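Local coordinates for protein regulator of polyketide synthase expression (Bifidobacterium adolescentis, PDB 3ONQ) that probably acts as a PucR-type transcriptional regulator that binds DNA through a C-terminal helix-turn-helix domain, although its function has not been established, at residues 48-53 and 83-88; 57-62 and 124-129; 69-74 and 93-98; 165-170 and 247-252; 179-184 and 251-256. All coordinates share one frame; numbering follows the deposited sequence.

Interaction 1: residues 48-53 and 83-88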
# COMPACT_ATOMS: atom_id res chain seq x y z
N LEU B 48 12.56 14.94 -13.66
CA LEU B 48 13.97 14.62 -13.84
C LEU B 48 14.23 13.79 -15.10
O LEU B 48 15.37 13.69 -15.55
CB LEU B 48 14.51 13.87 -12.62
CG LEU B 48 14.78 14.74 -11.38
CD1 LEU B 48 15.19 13.86 -10.20
CD2 LEU B 48 15.87 15.76 -11.69
N GLY B 49 13.18 13.17 -15.64
CA GLY B 49 13.31 12.43 -16.88
C GLY B 49 13.10 10.93 -16.75
O GLY B 49 13.22 10.19 -17.72
N TRP B 50 12.78 10.47 -15.55
CA TRP B 50 12.51 9.06 -15.37
C TRP B 50 11.08 8.72 -15.76
O TRP B 50 10.15 8.80 -14.94
CB TRP B 50 12.76 8.66 -13.93
CG TRP B 50 14.15 8.87 -13.47
CD1 TRP B 50 14.80 10.07 -13.35
CD2 TRP B 50 15.06 7.87 -13.02
NE1 TRP B 50 16.07 9.86 -12.87
CE2 TRP B 50 16.25 8.52 -12.65
CE3 TRP B 50 14.97 6.48 -12.88
CZ2 TRP B 50 17.35 7.83 -12.15
CZ3 TRP B 50 16.08 5.79 -12.39
CH2 TRP B 50 17.25 6.47 -12.04
N GLN B 51 10.91 8.31 -17.01
CA GLN B 51 9.59 8.07 -17.57
C GLN B 51 9.04 6.67 -17.27
O GLN B 51 9.74 5.66 -17.39
CB GLN B 51 9.62 8.28 -19.09
CG GLN B 51 8.25 8.26 -19.74
CD GLN B 51 8.30 7.71 -21.16
OE1 GLN B 51 9.31 7.15 -21.58
NE2 GLN B 51 7.20 7.87 -21.89
N GLY B 52 7.77 6.64 -16.88
CA GLY B 52 7.01 5.40 -16.84
C GLY B 52 7.56 4.35 -15.91
O GLY B 52 8.08 4.66 -14.84
N ASP B 53 7.45 3.09 -16.31
CA ASP B 53 7.77 1.98 -15.42
C ASP B 53 9.21 1.52 -15.59
O ASP B 53 9.47 0.41 -16.07
CB ASP B 53 6.80 0.82 -15.64
CG ASP B 53 6.92 -0.24 -14.57
OD1 ASP B 53 7.49 0.07 -13.50
OD2 ASP B 53 6.44 -1.37 -14.80
N GLY B 83 23.48 5.60 -20.85
CA GLY B 83 22.39 5.99 -19.99
C GLY B 83 22.31 7.50 -19.87
O GLY B 83 23.25 8.20 -20.24
N GLU B 84 21.20 8.01 -19.36
CA GLU B 84 21.07 9.46 -19.20
C GLU B 84 20.45 9.89 -17.88
O GLU B 84 20.21 11.07 -17.66
CB GLU B 84 20.30 10.05 -20.36
CG GLU B 84 19.20 9.17 -20.90
CD GLU B 84 18.68 9.69 -22.23
OE1 GLU B 84 18.95 10.87 -22.54
OE2 GLU B 84 18.01 8.93 -22.96
N HIS B 85 20.17 8.93 -17.00
CA HIS B 85 19.61 9.27 -15.70
C HIS B 85 20.36 8.56 -14.59
O HIS B 85 20.50 7.33 -14.61
CB HIS B 85 18.14 8.88 -15.64
CG HIS B 85 17.34 9.41 -16.78
ND1 HIS B 85 17.23 10.76 -17.05
CD2 HIS B 85 16.62 8.78 -17.74
CE1 HIS B 85 16.47 10.93 -18.12
NE2 HIS B 85 16.09 9.75 -18.56
N VAL B 86 20.88 9.34 -13.65
CA VAL B 86 21.37 8.80 -12.40
C VAL B 86 21.15 9.83 -11.28
O VAL B 86 21.62 10.96 -11.36
CB VAL B 86 22.84 8.32 -12.51
CG1 VAL B 86 23.74 9.46 -12.91
CG2 VAL B 86 23.31 7.70 -11.19
N VAL B 87 20.37 9.44 -10.27
CA VAL B 87 20.12 10.28 -9.10
C VAL B 87 21.18 9.99 -8.06
O VAL B 87 21.33 8.85 -7.61
CB VAL B 87 18.74 10.01 -8.50
CG1 VAL B 87 18.59 10.71 -7.15
CG2 VAL B 87 17.65 10.48 -9.49
N ILE B 88 21.91 11.03 -7.67
CA ILE B 88 23.03 10.89 -6.75
C ILE B 88 22.78 11.71 -5.50
O ILE B 88 22.30 12.84 -5.59
CB ILE B 88 24.35 11.33 -7.40
CG1 ILE B 88 24.60 10.51 -8.66
CG2 ILE B 88 25.52 11.22 -6.41
CD1 ILE B 88 25.94 10.76 -9.31
O HOH W 1 18.60 12.80 -16.02
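The Trp50 indole carries the CB of His85 over one face, displaced toward the rim, while the imidazole of His85 has Gly49 C over one face and Glu84 CG over the other, with a water in plane at its edge. These rings meet where a Schellman motif, closed by Gly49 at positive phi, ends helix 39-48 and turns the chain beside the start of strand 86-91, outermost in the sheet of this chain. His85 CB approaches the five-membered ring of Trp50 in a CH-pi contact, 3.9 Å from the ring centroid. The two side chains run alongside one another head to tail, and their planes meet obliquely, 34° apart. Gly49 has no side chain, and so its backbone lies directly against the imidazole face. Farther along the strand, Val87 CG2 lies 3.8 Å from Trp50 CZ2 and 4.2 Å from Leu48 CD1, a small apolar cluster. Leu98 and Cys100 of strand 94-100 also touch Trp50, and Phe54 meets its ring edge-to-face. Although Gly49 O is close to His85 NE2, the angle is too poor for a hydrogen bond. The polar link instead runs through the water, which lies 2.7 Å from His85 ND1, donates to Glu84 O at 2.9 Å and reaches Leu48 O by a weak bond of 3.4 Å.

Interaction 2: residues 57-62 and 124-129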
# COMPACT_ATOMS: atom_id res chain seq x y z
N PHE B 57 18.72 0.49 -10.41
CA PHE B 57 19.47 -0.18 -9.37
C PHE B 57 20.33 0.87 -8.70
O PHE B 57 20.49 1.97 -9.24
CB PHE B 57 20.35 -1.31 -9.94
CG PHE B 57 21.34 -0.85 -10.97
CD1 PHE B 57 22.59 -0.37 -10.59
CD2 PHE B 57 21.04 -0.90 -12.32
CE1 PHE B 57 23.51 0.06 -11.54
CE2 PHE B 57 21.95 -0.48 -13.27
CZ PHE B 57 23.19 0.01 -12.88
N ALA B 58 20.89 0.53 -7.55
CA ALA B 58 21.66 1.50 -6.79
C ALA B 58 23.04 0.97 -6.44
O ALA B 58 23.24 -0.24 -6.28
CB ALA B 58 20.89 1.90 -5.52
N ILE B 59 24.00 1.89 -6.35
CA ILE B 59 25.34 1.57 -5.90
C ILE B 59 25.67 2.58 -4.83
O ILE B 59 25.32 3.76 -4.96
CB ILE B 59 26.37 1.73 -7.04
CG1 ILE B 59 26.03 0.81 -8.20
CG2 ILE B 59 27.77 1.42 -6.53
CD1 ILE B 59 26.96 0.98 -9.42
N GLY B 60 26.32 2.14 -3.76
CA GLY B 60 26.66 3.04 -2.67
C GLY B 60 27.95 2.62 -1.99
O GLY B 60 28.29 1.44 -1.96
N GLY B 61 28.66 3.61 -1.46
CA GLY B 61 29.88 3.38 -0.71
C GLY B 61 30.47 4.72 -0.33
O GLY B 61 29.77 5.73 -0.37
N VAL B 62 31.75 4.74 0.03
CA VAL B 62 32.40 5.98 0.43
C VAL B 62 33.30 6.47 -0.69
O VAL B 62 34.08 5.70 -1.22
CB VAL B 62 33.24 5.77 1.69
CG1 VAL B 62 33.98 7.05 2.08
CG2 VAL B 62 32.37 5.25 2.84
N LEU B 124 31.26 -1.34 -0.15
CA LEU B 124 30.61 -0.93 -1.38
C LEU B 124 29.45 -1.90 -1.56
O LEU B 124 29.62 -3.10 -1.36
CB LEU B 124 31.60 -1.06 -2.53
CG LEU B 124 31.14 -0.84 -3.96
CD1 LEU B 124 30.82 0.63 -4.18
CD2 LEU B 124 32.20 -1.31 -4.95
N TYR B 125 28.27 -1.38 -1.91
CA TYR B 125 27.10 -2.25 -2.10
C TYR B 125 26.41 -2.02 -3.44
O TYR B 125 26.20 -0.88 -3.85
CB TYR B 125 26.09 -2.04 -0.96
CG TYR B 125 24.83 -2.88 -1.10
CD1 TYR B 125 24.79 -4.16 -0.59
CD2 TYR B 125 23.71 -2.39 -1.78
CE1 TYR B 125 23.64 -4.94 -0.72
CE2 TYR B 125 22.55 -3.18 -1.90
CZ TYR B 125 22.53 -4.45 -1.37
OH TYR B 125 21.42 -5.26 -1.48
N LEU B 126 26.05 -3.11 -4.11
CA LEU B 126 25.34 -3.07 -5.40
C LEU B 126 23.96 -3.70 -5.23
O LEU B 126 23.87 -4.85 -4.83
CB LEU B 126 26.13 -3.86 -6.46
CG LEU B 126 25.45 -4.03 -7.83
CD1 LEU B 126 25.19 -2.68 -8.49
CD2 LEU B 126 26.23 -4.94 -8.79
N SER B 127 22.90 -2.96 -5.53
CA SER B 127 21.54 -3.48 -5.30
C SER B 127 21.04 -4.32 -6.47
O SER B 127 21.56 -4.20 -7.57
CB SER B 127 20.55 -2.34 -5.08
OG SER B 127 20.04 -1.87 -6.32
N PRO B 128 20.01 -5.15 -6.23
CA PRO B 128 19.33 -5.81 -7.35
C PRO B 128 18.61 -4.78 -8.22
O PRO B 128 18.44 -3.62 -7.83
CB PRO B 128 18.30 -6.71 -6.65
CG PRO B 128 18.76 -6.82 -5.23
CD PRO B 128 19.45 -5.53 -4.93
N VAL B 129 18.17 -5.21 -9.40
CA VAL B 129 17.35 -4.35 -10.26
C VAL B 129 15.96 -4.25 -9.64
O VAL B 129 15.43 -5.23 -9.11
CB VAL B 129 17.25 -4.91 -11.70
CG1 VAL B 129 16.33 -4.03 -12.56
CG2 VAL B 129 18.62 -5.00 -12.33
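Leu126 pushes its CD1 methyl into the hollow between Ile59 and Phe57, 3.6 Å from Ile59 CG1 and 4.1 Å from Phe57 CD1. With CG anti to the backbone N (chi1 174°), the leucine leans toward the neighbouring strand. Leu124 adopts the same first torsion and runs alongside Ile59, its CD1 3.9 Å from Ile59 CG2. The bumps of Leu124, Ile59 and Leu126 therefore interlock on one face of the antiparallel sheet. Gly61, beside Leu124, offers no side chain. On the other face Tyr125 projects next to Gly60, which likewise has none. Gly60 and Tyr125 form a hydrogen-bonded pair, with Tyr125 N to Gly60 O at 2.8 Å and Gly60 N to Tyr125 O at 3.0 Å. Two residues further along, Ser127 N donates to Ala58 O (2.8 Å), but the return bond is taken over by a side chain: Ala58 N donates to Ser127 OG, also at 2.8 Å and fairly straight at 160°. The hydroxyl in turn donates to Pro128 O, so its proton is directed away from Ala58. This serine stands in for a strand carbonyl at an irregular point of strand 124-131. Strand 55-61 is the middle strand of the sheet of the alpha-beta-alpha sandwich and 124-131 its neighbour: strand 94-100 pairs with the far side of 57-61, helix 107-114 lies against Phe57 and Leu126, and helix 132-149 packs on Ala58 and Tyr125, whose OH is hydrogen-bonded to Ala162 O.

Interaction 3: residues 69-74 and 93-98; sequences STSLAI and TFLLAL
Thr70 OG1 is held by two carbonyls, a hydrogen bond to Ala117 O and a weak one to Ser66 O, and this turns the CG2 methyl of the threonine toward Leu95. That methyl lies 3.8 Å from Leu95 CD1. Ser71 OG, bonded back to Leu67 O in the preceding helical turn, borders the same leucine methyl at 3.6 Å, so a satisfied hydroxyl forms part of an otherwise apolar wall. Leu95 spreads its two methyls under the helix: CD1 goes to Thr70 and Ser71, and CD2 comes 3.5 Å from Ile74 CD1. Its side chain and that of Ile74 overlap along their lengths from opposing directions. Helix 67-80 is the connection between strands 55-61 and 86-91, which run parallel with strand 94-100 between them, a beta-alpha-beta crossover that skips one strand position. The helix accordingly lies over the skipped strand, the segment axes 10.1 Å apart and inclined by only 19°. Ile74 sits one turn after Thr70, and Ala97 two residues beyond Leu95 on the same face of the strand, which gives the pairs a common spacing. Extended with CD1 nearly trans (chi2 179°), Ile74 reaches down to the small Ala97, CD1 to CB being 4.0 Å. Ile88 of neighbouring strand 86-91 touches Ser71, Ile74 and Leu95, and Phe118 closes in on Ile74; Leu96 points away from the helix, and Leu96 and Leu98 pack on helices 132-149 and 21-33.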
# COMPACT_ATOMS: atom_id res chain seq x y z
N SER B 69 34.20 14.44 -6.92
CA SER B 69 34.98 13.63 -7.84
C SER B 69 34.24 12.33 -8.18
O SER B 69 34.15 11.93 -9.34
CB SER B 69 36.34 13.31 -7.24
OG SER B 69 37.07 12.44 -8.09
N THR B 70 33.71 11.68 -7.15
CA THR B 70 32.97 10.46 -7.36
C THR B 70 31.72 10.70 -8.21
O THR B 70 31.41 9.91 -9.10
CB THR B 70 32.61 9.78 -6.02
OG1 THR B 70 33.81 9.27 -5.42
CG2 THR B 70 31.65 8.62 -6.26
N SER B 71 31.02 11.80 -7.96
CA SER B 71 29.80 12.13 -8.70
C SER B 71 30.08 12.34 -10.19
O SER B 71 29.27 11.95 -11.04
CB SER B 71 29.12 13.38 -8.15
OG SER B 71 28.61 13.16 -6.85
N LEU B 72 31.20 12.98 -10.49
CA LEU B 72 31.58 13.22 -11.87
C LEU B 72 31.91 11.89 -12.54
O LEU B 72 31.45 11.61 -13.66
CB LEU B 72 32.79 14.15 -11.94
CG LEU B 72 33.34 14.40 -13.34
CD1 LEU B 72 32.21 14.85 -14.27
CD2 LEU B 72 34.48 15.41 -13.31
N ALA B 73 32.70 11.08 -11.85
CA ALA B 73 33.05 9.76 -12.33
C ALA B 73 31.81 8.92 -12.64
O ALA B 73 31.72 8.30 -13.68
CB ALA B 73 33.93 9.05 -11.32
N ILE B 74 30.84 8.91 -11.72
CA ILE B 74 29.63 8.11 -11.92
C ILE B 74 28.76 8.63 -13.07
O ILE B 74 28.28 7.85 -13.89
CB ILE B 74 28.77 8.05 -10.63
CG1 ILE B 74 29.55 7.40 -9.50
CG2 ILE B 74 27.48 7.29 -10.89
CD1 ILE B 74 28.77 7.34 -8.19
N THR B 93 28.61 9.62 5.62
CA THR B 93 29.83 9.57 4.82
C THR B 93 29.62 8.88 3.47
O THR B 93 30.53 8.87 2.63
CB THR B 93 30.89 8.76 5.55
OG1 THR B 93 30.36 7.46 5.83
CG2 THR B 93 31.27 9.42 6.87
N PHE B 94 28.44 8.30 3.25
CA PHE B 94 28.18 7.52 2.04
C PHE B 94 27.67 8.36 0.87
O PHE B 94 26.92 9.31 1.06
CB PHE B 94 27.16 6.42 2.31
CG PHE B 94 27.51 5.53 3.46
CD1 PHE B 94 28.72 4.87 3.49
CD2 PHE B 94 26.62 5.36 4.51
CE1 PHE B 94 29.04 4.05 4.55
CE2 PHE B 94 26.94 4.54 5.57
CZ PHE B 94 28.15 3.90 5.59
N LEU B 95 28.08 7.99 -0.34
CA LEU B 95 27.46 8.50 -1.56
C LEU B 95 26.63 7.36 -2.15
O LEU B 95 27.13 6.25 -2.32
CB LEU B 95 28.52 8.96 -2.57
CG LEU B 95 28.02 9.55 -3.89
CD1 LEU B 95 28.97 10.62 -4.39
CD2 LEU B 95 27.83 8.46 -4.96
N LEU B 96 25.36 7.63 -2.44
CA LEU B 96 24.48 6.64 -3.07
C LEU B 96 24.08 7.14 -4.44
O LEU B 96 23.78 8.32 -4.61
CB LEU B 96 23.23 6.38 -2.23
CG LEU B 96 23.31 5.43 -1.04
CD1 LEU B 96 24.44 5.79 -0.12
CD2 LEU B 96 21.98 5.40 -0.28
N ALA B 97 24.07 6.23 -5.41
CA ALA B 97 23.70 6.56 -6.77
C ALA B 97 22.66 5.58 -7.26
O ALA B 97 22.86 4.36 -7.20
CB ALA B 97 24.92 6.51 -7.69
N LEU B 98 21.55 6.12 -7.74
CA LEU B 98 20.47 5.34 -8.32
C LEU B 98 20.53 5.51 -9.83
O LEU B 98 20.27 6.60 -10.34
CB LEU B 98 19.14 5.85 -7.80
CG LEU B 98 17.90 5.17 -8.39
CD1 LEU B 98 17.70 3.80 -7.74
CD2 LEU B 98 16.68 6.05 -8.19

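Interaction 4: residues 165-170 and 247-252; sequences LLPERA and AYVLTT
Tyr248, with CG anti to the backbone N (chi1 170°), extends its ring toward Pro167, and Val249 places CG2 beside its own backbone N, where that methyl meets the same proline ring. Pro167 CG is thus held between Tyr248 CE2 at 3.6 Å and Val249 CG2 at 3.9 Å. A third neighbour, Thr252, one turn past Tyr248, brings OG1 to 3.5 Å from Pro167 CB. The proline occupies the first turn of helix 166-172, just after the N-cap Leu165, a position where the missing backbone N-H costs no helical hydrogen bond, and its ring packs among three side chains of helix 244-261. Glu168 bends at chi2 (78°) and carries OE2 to 3.5 Å from Tyr248 CE2. The carboxylate approaches the ring at an angle, the planes 51° apart, and is engaged in a salt bridge with Arg245. Thr252 OG1 donates to Tyr248 O at 3.0 Å, arriving from the face of the carbonyl plane opposite to Thr252 N, so that one carbonyl accepts two bonds and the hydroxyl is fixed. The same hydroxyl is hydrogen-bonded to Tyr248 OH of the third subunit, and the Tyr248 rings of the two subunits meet, which places the contact at an interface between chains. Within the chain, helix 166-172 is wedged between helix 132-149, touched by Glu168 and Arg169, and helix 175-190, touched by Leu166, while helix 198-207 packs on the side of helix 244-261 that carries Ala247, Leu250 and Thr251.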
# COMPACT_ATOMS: atom_id res chain seq x y z
N LEU B 165 23.44 -9.02 3.97
CA LEU B 165 23.32 -8.47 5.32
C LEU B 165 21.93 -8.50 5.98
O LEU B 165 21.61 -7.62 6.75
CB LEU B 165 23.90 -7.07 5.36
CG LEU B 165 25.42 -7.09 5.27
CD1 LEU B 165 25.93 -5.88 4.56
CD2 LEU B 165 26.02 -7.21 6.64
N LEU B 166 21.10 -9.48 5.65
CA LEU B 166 19.71 -9.49 6.11
C LEU B 166 19.55 -9.32 7.62
O LEU B 166 18.81 -8.44 8.07
CB LEU B 166 18.98 -10.75 5.63
CG LEU B 166 18.60 -10.76 4.15
CD1 LEU B 166 17.82 -12.01 3.78
CD2 LEU B 166 17.78 -9.53 3.86
N PRO B 167 20.21 -10.17 8.41
CA PRO B 167 19.94 -10.05 9.84
C PRO B 167 20.39 -8.71 10.43
O PRO B 167 19.64 -8.10 11.21
CB PRO B 167 20.68 -11.25 10.47
CG PRO B 167 21.56 -11.82 9.39
CD PRO B 167 21.09 -11.31 8.06
N GLU B 168 21.58 -8.24 10.08
CA GLU B 168 22.04 -6.96 10.59
C GLU B 168 21.10 -5.82 10.14
O GLU B 168 20.80 -4.90 10.91
CB GLU B 168 23.48 -6.68 10.15
CG GLU B 168 24.49 -7.64 10.75
CD GLU B 168 24.52 -9.00 10.06
OE1 GLU B 168 23.89 -9.18 9.00
OE2 GLU B 168 25.20 -9.89 10.59
N ARG B 169 20.63 -5.90 8.89
CA ARG B 169 19.67 -4.92 8.40
C ARG B 169 18.39 -4.99 9.20
O ARG B 169 17.83 -3.96 9.59
CB ARG B 169 19.38 -5.14 6.91
CG ARG B 169 20.52 -4.70 6.00
CD ARG B 169 20.32 -5.20 4.58
NE ARG B 169 18.99 -4.86 4.08
CZ ARG B 169 18.47 -5.36 2.96
NH1 ARG B 169 19.18 -6.21 2.22
NH2 ARG B 169 17.24 -5.02 2.59
N ALA B 170 17.91 -6.20 9.45
CA ALA B 170 16.71 -6.37 10.27
C ALA B 170 16.91 -5.78 11.67
O ALA B 170 16.02 -5.10 12.20
CB ALA B 170 16.29 -7.83 10.33
N ALA B 247 24.21 -20.10 9.08
CA ALA B 247 23.46 -20.61 10.22
C ALA B 247 22.93 -19.45 11.07
O ALA B 247 21.81 -19.50 11.58
CB ALA B 247 24.33 -21.56 11.08
N TYR B 248 23.73 -18.41 11.21
CA TYR B 248 23.27 -17.21 11.90
C TYR B 248 22.10 -16.56 11.14
O TYR B 248 21.11 -16.16 11.75
CB TYR B 248 24.43 -16.24 12.10
CG TYR B 248 23.98 -14.89 12.60
CD1 TYR B 248 23.51 -14.72 13.89
CD2 TYR B 248 24.02 -13.78 11.78
CE1 TYR B 248 23.09 -13.49 14.35
CE2 TYR B 248 23.62 -12.55 12.22
CZ TYR B 248 23.15 -12.40 13.50
OH TYR B 248 22.74 -11.16 13.93
N VAL B 249 22.21 -16.47 9.82
CA VAL B 249 21.10 -15.97 9.00
C VAL B 249 19.84 -16.83 9.18
O VAL B 249 18.75 -16.32 9.42
CB VAL B 249 21.48 -15.89 7.50
CG1 VAL B 249 20.28 -15.43 6.66
CG2 VAL B 249 22.67 -14.95 7.28
N LEU B 250 19.99 -18.15 9.09
CA LEU B 250 18.84 -19.03 9.23
C LEU B 250 18.18 -18.91 10.61
O LEU B 250 16.94 -18.83 10.73
CB LEU B 250 19.25 -20.48 8.95
CG LEU B 250 19.55 -20.81 7.48
CD1 LEU B 250 20.39 -22.07 7.37
CD2 LEU B 250 18.26 -20.95 6.68
N THR B 251 19.00 -18.86 11.65
CA THR B 251 18.52 -18.72 13.02
C THR B 251 17.67 -17.45 13.11
O THR B 251 16.60 -17.45 13.71
CB THR B 251 19.70 -18.66 14.01
OG1 THR B 251 20.48 -19.85 13.88
CG2 THR B 251 19.22 -18.53 15.46
N THR B 252 18.14 -16.37 12.49
CA THR B 252 17.43 -15.10 12.52
C THR B 252 16.10 -15.23 11.80
O THR B 252 15.06 -14.80 12.31
CB THR B 252 18.26 -13.96 11.89
OG1 THR B 252 19.50 -13.83 12.58
CG2 THR B 252 17.50 -12.63 11.99

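Interaction 5: residues 179-184 and 251-256. With SO4 (sulfate ion), chain O.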
# COMPACT_ATOMS: atom_id res chain seq x y z
N GLU B 179 11.09 -8.64 5.97
CA GLU B 179 10.13 -9.29 5.08
C GLU B 179 10.82 -10.39 4.28
O GLU B 179 10.28 -11.49 4.16
CB GLU B 179 9.48 -8.26 4.15
CG GLU B 179 8.41 -8.87 3.24
CD GLU B 179 7.14 -9.24 3.99
OE1 GLU B 179 7.01 -8.90 5.19
OE2 GLU B 179 6.27 -9.89 3.37
N GLU B 180 12.01 -10.11 3.75
CA GLU B 180 12.76 -11.14 3.02
C GLU B 180 13.08 -12.36 3.89
O GLU B 180 12.94 -13.50 3.44
CB GLU B 180 14.05 -10.58 2.42
CG GLU B 180 13.82 -9.64 1.23
CD GLU B 180 15.12 -9.28 0.53
OE1 GLU B 180 16.10 -10.05 0.64
OE2 GLU B 180 15.15 -8.21 -0.13
N LEU B 181 13.51 -12.14 5.13
CA LEU B 181 13.81 -13.24 6.04
C LEU B 181 12.55 -14.08 6.21
O LEU B 181 12.61 -15.30 6.18
CB LEU B 181 14.29 -12.72 7.39
CG LEU B 181 15.72 -12.18 7.39
CD1 LEU B 181 16.00 -11.26 8.59
CD2 LEU B 181 16.71 -13.34 7.33
N TYR B 182 11.41 -13.42 6.34
CA TYR B 182 10.14 -14.13 6.49
C TYR B 182 9.77 -14.90 5.21
O TYR B 182 9.55 -16.11 5.24
CB TYR B 182 9.02 -13.16 6.87
CG TYR B 182 7.68 -13.83 7.11
CD1 TYR B 182 7.54 -14.82 8.09
CD2 TYR B 182 6.56 -13.47 6.38
CE1 TYR B 182 6.31 -15.43 8.32
CE2 TYR B 182 5.32 -14.07 6.61
CZ TYR B 182 5.20 -15.05 7.57
OH TYR B 182 3.98 -15.65 7.80
N ARG B 183 9.72 -14.18 4.09
CA ARG B 183 9.22 -14.73 2.84
C ARG B 183 10.20 -15.65 2.14
O ARG B 183 9.83 -16.72 1.68
CB ARG B 183 8.82 -13.62 1.87
CG ARG B 183 7.75 -12.69 2.38
CD ARG B 183 6.44 -13.41 2.51
NE ARG B 183 5.34 -12.53 2.89
CZ ARG B 183 4.10 -12.94 3.11
NH1 ARG B 183 3.80 -14.23 2.97
NH2 ARG B 183 3.15 -12.08 3.45
N ASN B 184 11.45 -15.21 2.03
CA ASN B 184 12.41 -15.91 1.19
C ASN B 184 13.23 -16.97 1.91
O ASN B 184 13.91 -17.76 1.27
CB ASN B 184 13.38 -14.94 0.52
CG ASN B 184 12.67 -13.95 -0.40
OD1 ASN B 184 11.53 -14.17 -0.80
ND2 ASN B 184 13.34 -12.85 -0.71
N THR B 251 19.00 -18.86 11.65
CA THR B 251 18.52 -18.72 13.02
C THR B 251 17.67 -17.45 13.11
O THR B 251 16.60 -17.45 13.71
CB THR B 251 19.70 -18.66 14.01
OG1 THR B 251 20.48 -19.85 13.88
CG2 THR B 251 19.22 -18.53 15.46
N THR B 252 18.14 -16.37 12.49
CA THR B 252 17.43 -15.10 12.52
C THR B 252 16.10 -15.23 11.80
O THR B 252 15.06 -14.80 12.31
CB THR B 252 18.26 -13.96 11.89
OG1 THR B 252 19.50 -13.83 12.58
CG2 THR B 252 17.50 -12.63 11.99
N ALA B 253 16.12 -15.84 10.63
CA ALA B 253 14.88 -16.07 9.88
C ALA B 253 13.84 -16.87 10.70
O ALA B 253 12.64 -16.58 10.65
CB ALA B 253 15.18 -16.76 8.55
N LEU B 254 14.30 -17.88 11.43
CA LEU B 254 13.37 -18.70 12.21
C LEU B 254 12.71 -17.87 13.31
O LEU B 254 11.51 -18.02 13.58
CB LEU B 254 14.04 -19.94 12.80
CG LEU B 254 14.57 -21.03 11.85
CD1 LEU B 254 15.18 -22.19 12.63
CD2 LEU B 254 13.50 -21.53 10.93
N ALA B 255 13.49 -16.98 13.93
CA ALA B 255 12.95 -16.10 14.96
C ALA B 255 11.87 -15.21 14.36
O ALA B 255 10.77 -15.11 14.91
CB ALA B 255 14.06 -15.25 15.62
N ILE B 256 12.21 -14.55 13.25
CA ILE B 256 11.26 -13.69 12.53
C ILE B 256 9.97 -14.46 12.24
O ILE B 256 8.87 -14.02 12.60
CB ILE B 256 11.84 -13.18 11.20
CG1 ILE B 256 13.04 -12.26 11.46
CG2 ILE B 256 10.79 -12.40 10.41
CD1 ILE B 256 12.66 -11.05 12.24
S SO4 O . 12.27 -10.09 -3.46
O1 SO4 O . 13.61 -10.60 -3.79
O2 SO4 O . 11.31 -10.55 -4.46
O3 SO4 O . 11.85 -10.57 -2.15
O4 SO4 O . 12.31 -8.63 -3.46
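Leu181 and Ala253 bring their CA atoms within 4.9 Å of each other where two helices cross almost at a right angle, -88°, and the first of them opens into a wider pi-type turn at 181-184. The alanine lets the axes come to 8.4 Å; its CB methyl lies 3.8 Å from Leu181 O and 3.9 Å from Leu181 CD2. Leu181 supplies most of the side-chain contacts at the crossing. Its CG stands beside the backbone N (chi1 -74°), aiming the methyls across the gap: CD2 goes to Ala253, and CD1 reaches Thr252 CG2 at 4.0 Å and Ile256 CG1 at 4.2 Å. Ile256, one turn farther along, turns its CG2 branch to Tyr182 CB, and it also packs on Leu171 of the third subunit. No hydrogen bond joins the two segments; their side chains meet through carbon atoms. On the outer flank of helix 175-190, Arg183 NE makes a salt bridge with Glu179 OE2 at 2.8 Å. OE2 lies in the guanidinium plane, whereas NE approaches the carboxylate from above its plane. Tyr182 CE2 lies over the centre of the guanidinium face, and Glu179 OE1 has a second basic partner in Arg260. Nearby, Asn184 ND2 donates to O3 of a sulfate at 3.1 Å, an ion probably from the crystallisation liquor. Leu166 and Ala170 of helix 166-172 pack on Leu181 as well, so three helices converge in the C-terminal helix bundle, with one near-orthogonal crossing between helix 175-190 and helix 244-261, most of which falls in the PucR-type helix-turn-helix family region.

Overall arrangement
Interactions 1, 2 and 3 all reach one mixed sheet, in which strand 94-100 lies between 86-91 and 55-61. Interactions 1 and 3 touch through the pairing of Val87 with Leu98, and interactions 2 and 3, centres 11 Å apart, through that of Ile59 with Ala97 and Gly61 with Leu95. Along the chain, interactions 1 and 2 alternate, while interaction 3 falls within the span bridged by interaction 2. Interactions 4 and 5 follow in the C-terminal helical part, with centres 8 Å apart; they share Thr251 and Thr252 on helix 244-261, and both touch the third subunit. Their centres lie about 33 Å from that of interaction 1. A sheet-based part is thus distinct from a helical part consistent with DNA binding.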